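Local structure of methylaspartate ammonia-lyase (1KKO) at residues S13-D18 / A71-G76; K331-G336 / G358-E363. The protein catalyses the reversible, magnesium-dependent anti elimination of ammonia from L-threo-3-methylaspartate to give mesaconate, working as a homodimer of the enolase superfamily. One frame throughout, in Å; residues are numbered along the deposited sequence.

Contact 1 (S13-D18 / A71-G76)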
# COMPACT_ATOMS: atom_id res chain seq x y z
N SER A 13 1.29 7.74 -7.53
CA SER A 13 0.26 7.51 -6.53
C SER A 13 -0.22 6.06 -6.63
O SER A 13 0.25 5.29 -7.48
CB SER A 13 -0.88 8.50 -6.67
OG SER A 13 -1.48 8.41 -7.94
N SER A 14 -1.16 5.66 -5.79
CA SER A 14 -1.50 4.25 -5.65
C SER A 14 -2.61 3.75 -6.55
O SER A 14 -3.10 2.65 -6.35
CB SER A 14 -1.81 3.92 -4.20
OG SER A 14 -0.62 3.88 -3.43
N PHE A 15 -3.00 4.51 -7.57
CA PHE A 15 -3.88 3.94 -8.56
C PHE A 15 -3.65 4.63 -9.91
O PHE A 15 -2.50 4.79 -10.33
CB PHE A 15 -5.35 3.82 -8.10
CG PHE A 15 -6.08 2.69 -8.79
CD1 PHE A 15 -5.61 1.39 -8.67
CD2 PHE A 15 -7.16 2.93 -9.61
CE1 PHE A 15 -6.19 0.37 -9.35
CE2 PHE A 15 -7.78 1.88 -10.28
CZ PHE A 15 -7.29 0.61 -10.15
N TYR A 16 -4.74 4.99 -10.57
CA TYR A 16 -4.75 5.52 -11.93
C TYR A 16 -5.71 6.69 -11.99
O TYR A 16 -6.65 6.79 -11.20
CB TYR A 16 -5.19 4.41 -12.93
CG TYR A 16 -4.17 3.32 -12.87
CD1 TYR A 16 -4.20 2.40 -11.85
CD2 TYR A 16 -3.09 3.32 -13.73
CE1 TYR A 16 -3.18 1.49 -11.70
CE2 TYR A 16 -2.07 2.43 -13.58
CZ TYR A 16 -2.11 1.52 -12.55
OH TYR A 16 -1.08 0.65 -12.36
N PHE A 17 -5.44 7.60 -12.92
CA PHE A 17 -6.41 8.61 -13.32
C PHE A 17 -7.23 7.98 -14.44
O PHE A 17 -6.67 7.55 -15.45
CB PHE A 17 -5.72 9.85 -13.87
CG PHE A 17 -4.97 10.64 -12.84
CD1 PHE A 17 -5.63 11.19 -11.76
CD2 PHE A 17 -3.61 10.85 -12.97
CE1 PHE A 17 -4.93 11.92 -10.83
CE2 PHE A 17 -2.93 11.60 -12.03
CZ PHE A 17 -3.60 12.11 -10.96
N ASP A 18 -8.55 7.93 -14.24
CA ASP A 18 -9.46 7.35 -15.22
C ASP A 18 -10.41 8.42 -15.71
O ASP A 18 -10.94 9.21 -14.93
CB ASP A 18 -10.29 6.26 -14.58
CG ASP A 18 -9.55 4.95 -14.42
OD1 ASP A 18 -8.45 4.79 -14.99
OD2 ASP A 18 -10.04 4.05 -13.71
N ALA A 71 -4.44 13.59 -6.34
CA ALA A 71 -5.77 13.88 -6.82
C ALA A 71 -6.55 12.59 -7.01
O ALA A 71 -5.97 11.51 -7.15
CB ALA A 71 -5.69 14.64 -8.10
N VAL A 72 -7.87 12.71 -7.06
CA VAL A 72 -8.71 11.52 -7.14
C VAL A 72 -8.63 10.80 -8.47
O VAL A 72 -8.23 11.36 -9.49
CB VAL A 72 -10.19 11.83 -6.80
CG1 VAL A 72 -10.30 12.53 -5.44
CG2 VAL A 72 -10.83 12.65 -7.87
N GLN A 73 -9.02 9.54 -8.44
CA GLN A 73 -9.04 8.69 -9.62
C GLN A 73 -9.83 9.35 -10.75
O GLN A 73 -9.34 9.48 -11.87
CB GLN A 73 -9.67 7.35 -9.27
CG GLN A 73 -9.90 6.40 -10.47
CD GLN A 73 -10.45 5.03 -10.08
OE1 GLN A 73 -10.47 4.11 -10.90
NE2 GLN A 73 -10.90 4.89 -8.85
N TYR A 74 -11.05 9.76 -10.46
CA TYR A 74 -11.91 10.37 -11.47
C TYR A 74 -11.72 11.89 -11.48
O TYR A 74 -12.66 12.66 -11.26
CB TYR A 74 -13.37 9.94 -11.24
CG TYR A 74 -13.56 8.42 -11.27
CD1 TYR A 74 -13.15 7.68 -12.37
CD2 TYR A 74 -14.10 7.74 -10.20
CE1 TYR A 74 -13.32 6.29 -12.40
CE2 TYR A 74 -14.25 6.37 -10.21
CZ TYR A 74 -13.86 5.65 -11.31
OH TYR A 74 -14.01 4.27 -11.31
N SER A 75 -10.50 12.31 -11.77
CA SER A 75 -10.15 13.72 -11.81
C SER A 75 -10.83 14.39 -13.01
O SER A 75 -11.05 13.77 -14.05
CB SER A 75 -8.64 13.91 -11.89
OG SER A 75 -8.02 13.79 -10.62
N GLY A 76 -11.17 15.66 -12.85
CA GLY A 76 -11.82 16.39 -13.92
C GLY A 76 -13.30 16.06 -14.03
O GLY A 76 -13.98 16.66 -14.86
O HOH W 1 -12.45 11.47 -14.74
O HOH W 2 -12.65 3.20 -13.48
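Phe17 and Gln73 bring their CA atoms to 4.5 Å, and a single direct backbone hydrogen bond ties the segments, Asp18 N to Gln73 O at 2.9 Å, with an N-H···O angle of 163°. The same oxygen receives a CA-H···O contact from Phe17 CA (3.4 Å). A water extends this link, donating to both Asp18 O and Ser75 O, at the end of the inverse gamma turn centred on Tyr74. The Phe17 ring presents its CD1/CE1 edge to Val72 O, with CD1 at 3.5 Å and the oxygen in the ring plane, while CE1 packs 3.9 Å from Ala71 CB. Val72 O is itself gripped by Ser75 OG at 2.7 Å. Gln73, with CG anti to the backbone N (chi1 174°) and extended beyond, runs beside Phe15, its amide plane 74° from the ring, and its CG lies over one face of the Tyr74 ring. Tyr74 CE1 packs 3.7 Å from Asp18 CB, and a second water joins Tyr74 OH to Asp18 OD2; Asp18 OD1 forms a salt bridge with Arg47. This is loop-on-strand packing in the N-terminal domain of an enolase-type fold, where the 71-76 loop carries Gln73 to Cys361 and a bound sulfate.

Contact 2 (K331-G336 / G358-E363). With SO4 (sulfate ion), chain C.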
# COMPACT_ATOMS: atom_id res chain seq x y z
N LYS A 331 -14.42 14.03 0.53
CA LYS A 331 -13.44 13.33 -0.31
C LYS A 331 -12.16 14.14 -0.25
O LYS A 331 -11.95 15.09 -1.01
CB LYS A 331 -13.96 13.15 -1.73
CG LYS A 331 -13.10 12.20 -2.53
CD LYS A 331 -13.73 11.81 -3.85
CE LYS A 331 -13.19 10.50 -4.39
NZ LYS A 331 -13.83 9.34 -3.73
N THR A 332 -11.30 13.75 0.67
CA THR A 332 -10.26 14.64 1.16
C THR A 332 -9.44 15.43 0.13
O THR A 332 -9.29 16.61 0.31
CB THR A 332 -9.35 13.95 2.19
OG1 THR A 332 -8.66 12.84 1.60
CG2 THR A 332 -10.15 13.39 3.38
N PRO A 333 -8.92 14.85 -0.96
CA PRO A 333 -8.09 15.67 -1.84
C PRO A 333 -8.86 16.82 -2.47
O PRO A 333 -8.30 17.86 -2.79
CB PRO A 333 -7.61 14.68 -2.91
CG PRO A 333 -7.79 13.34 -2.31
CD PRO A 333 -9.02 13.46 -1.46
N ASP A 334 -10.16 16.64 -2.64
CA ASP A 334 -10.99 17.65 -3.28
C ASP A 334 -11.24 18.89 -2.42
O ASP A 334 -11.72 19.89 -2.94
CB ASP A 334 -12.32 17.06 -3.69
CG ASP A 334 -12.22 16.08 -4.83
OD1 ASP A 334 -11.36 16.27 -5.73
OD2 ASP A 334 -12.99 15.11 -4.89
N LEU A 335 -10.92 18.82 -1.15
CA LEU A 335 -11.11 19.96 -0.26
C LEU A 335 -9.91 20.89 -0.28
O LEU A 335 -9.96 21.94 0.33
CB LEU A 335 -11.38 19.52 1.17
CG LEU A 335 -12.82 19.09 1.42
CD1 LEU A 335 -13.05 17.64 1.02
CD2 LEU A 335 -13.22 19.32 2.86
N GLY A 336 -8.83 20.54 -0.97
CA GLY A 336 -7.65 21.40 -0.97
C GLY A 336 -6.89 21.25 0.34
O GLY A 336 -6.49 20.16 0.71
N GLY A 358 -13.48 10.50 3.59
CA GLY A 358 -13.17 9.58 2.52
C GLY A 358 -11.81 9.84 1.90
O GLY A 358 -10.82 10.02 2.60
N GLY A 359 -11.79 9.88 0.58
CA GLY A 359 -10.54 10.02 -0.14
C GLY A 359 -10.60 9.20 -1.40
O GLY A 359 -11.67 8.98 -1.97
N THR A 360 -9.44 8.73 -1.85
CA THR A 360 -9.35 8.03 -3.11
C THR A 360 -8.34 6.92 -3.07
O THR A 360 -7.35 6.98 -2.33
CB THR A 360 -8.99 9.04 -4.21
OG1 THR A 360 -8.85 8.39 -5.49
CG2 THR A 360 -7.66 9.75 -3.93
N CYS A 361 -8.58 5.89 -3.87
CA CYS A 361 -7.56 4.87 -4.09
C CYS A 361 -6.32 5.47 -4.75
O CYS A 361 -5.24 4.89 -4.66
CB CYS A 361 -8.09 3.74 -4.97
SG CYS A 361 -8.66 4.21 -6.61
N ASN A 362 -6.46 6.63 -5.37
CA ASN A 362 -5.38 7.22 -6.14
C ASN A 362 -4.51 8.20 -5.38
O ASN A 362 -3.83 9.00 -6.00
CB ASN A 362 -5.91 7.90 -7.40
CG ASN A 362 -4.83 8.18 -8.41
OD1 ASN A 362 -3.93 7.35 -8.62
ND2 ASN A 362 -4.90 9.35 -9.04
N GLU A 363 -4.50 8.14 -4.06
CA GLU A 363 -3.62 9.00 -3.29
C GLU A 363 -2.43 8.18 -2.79
O GLU A 363 -2.03 7.24 -3.47
CB GLU A 363 -4.37 9.84 -2.25
CG GLU A 363 -5.17 9.12 -1.20
CD GLU A 363 -5.92 10.13 -0.35
OE1 GLU A 363 -7.18 10.17 -0.40
OE2 GLU A 363 -5.26 10.89 0.37
S SO4 C . -12.02 6.61 -5.55
O1 SO4 C . -11.27 7.83 -5.97
O2 SO4 C . -12.48 6.03 -6.87
O3 SO4 C . -11.13 5.68 -4.86
O4 SO4 C . -13.21 6.89 -4.72
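Lys331, the proton acceptor of the active site, meets Gly359 with their CA atoms 4.4 Å apart. Its CG is anti to the backbone N, and the chain stays extended until a bend at chi4 (80°) brings NZ back to Gly359 O. That bond is 2.8 Å long, with a C=O···N angle of 159° and the donor slightly tilted from the carbonyl plane. NZ also donates to O4 of a sulfate ion at 2.7 Å and bonds to Gln329 OE1, so three oxygens surround NZ. Thr332 begins a 3-10 segment and lays CG2 3.5 Å from Gly358 O, while its OG1 bonds to Tyr132 OH. Pro333 follows with its ring against the opposite loop: CG lies 3.9 Å from Thr360 CG2, and CD rests by the CA of Gly359, a residue with a positive phi. The Glu363 side chain crosses that of Pro333 at about a right angle, and its OE1 uses the anti lone pair to accept from Thr360 N at 3.0 Å; Lys386 forms a salt bridge with OE1, and Ser367 and Tyr132 bond to OE2. A type I beta turn runs from Thr360 to Glu363; Thr360 OG1 accepts from Asn362 N, forming an ST turn over the same residues. OG1 gives its own hydrogen to sulfate O1, and Cys361 N donates to O3 at 2.7 Å with an N-H···O angle of 171°. The lysine NZ, a hydroxyl and a main-chain N-H thus converge on one tetrahedral anion, with Gln172 as a further donor. Thr360 and Cys361 belong to the methylaspartate site, so the sulfate is consistent with mimicry of a substrate carboxylate beside the catalytic lysine.

From the N terminus, strand 3-18 ends in the first half of contact 1; the chain then passes through strands 47-59 and 64-69 of the antiparallel sheet before the 71-76 loop returns to close it. Contact 2 comes later, joining directly the loops after barrel strands 327-330 and 354-357, which helix 339-351 separates along the chain. The two closures are in series, neither enclosing nor crossing the other, yet their centres lie about 9 Å apart. Asn362 OD1 lies 2.8 Å from Ser13 OG and Glu363 O lies 2.9 Å from Ser14 N, both probable hydrogen bonds, and Thr360 OG1 meets Gln73 N. Together they join the N-terminal domain to the barrel loops of the active site.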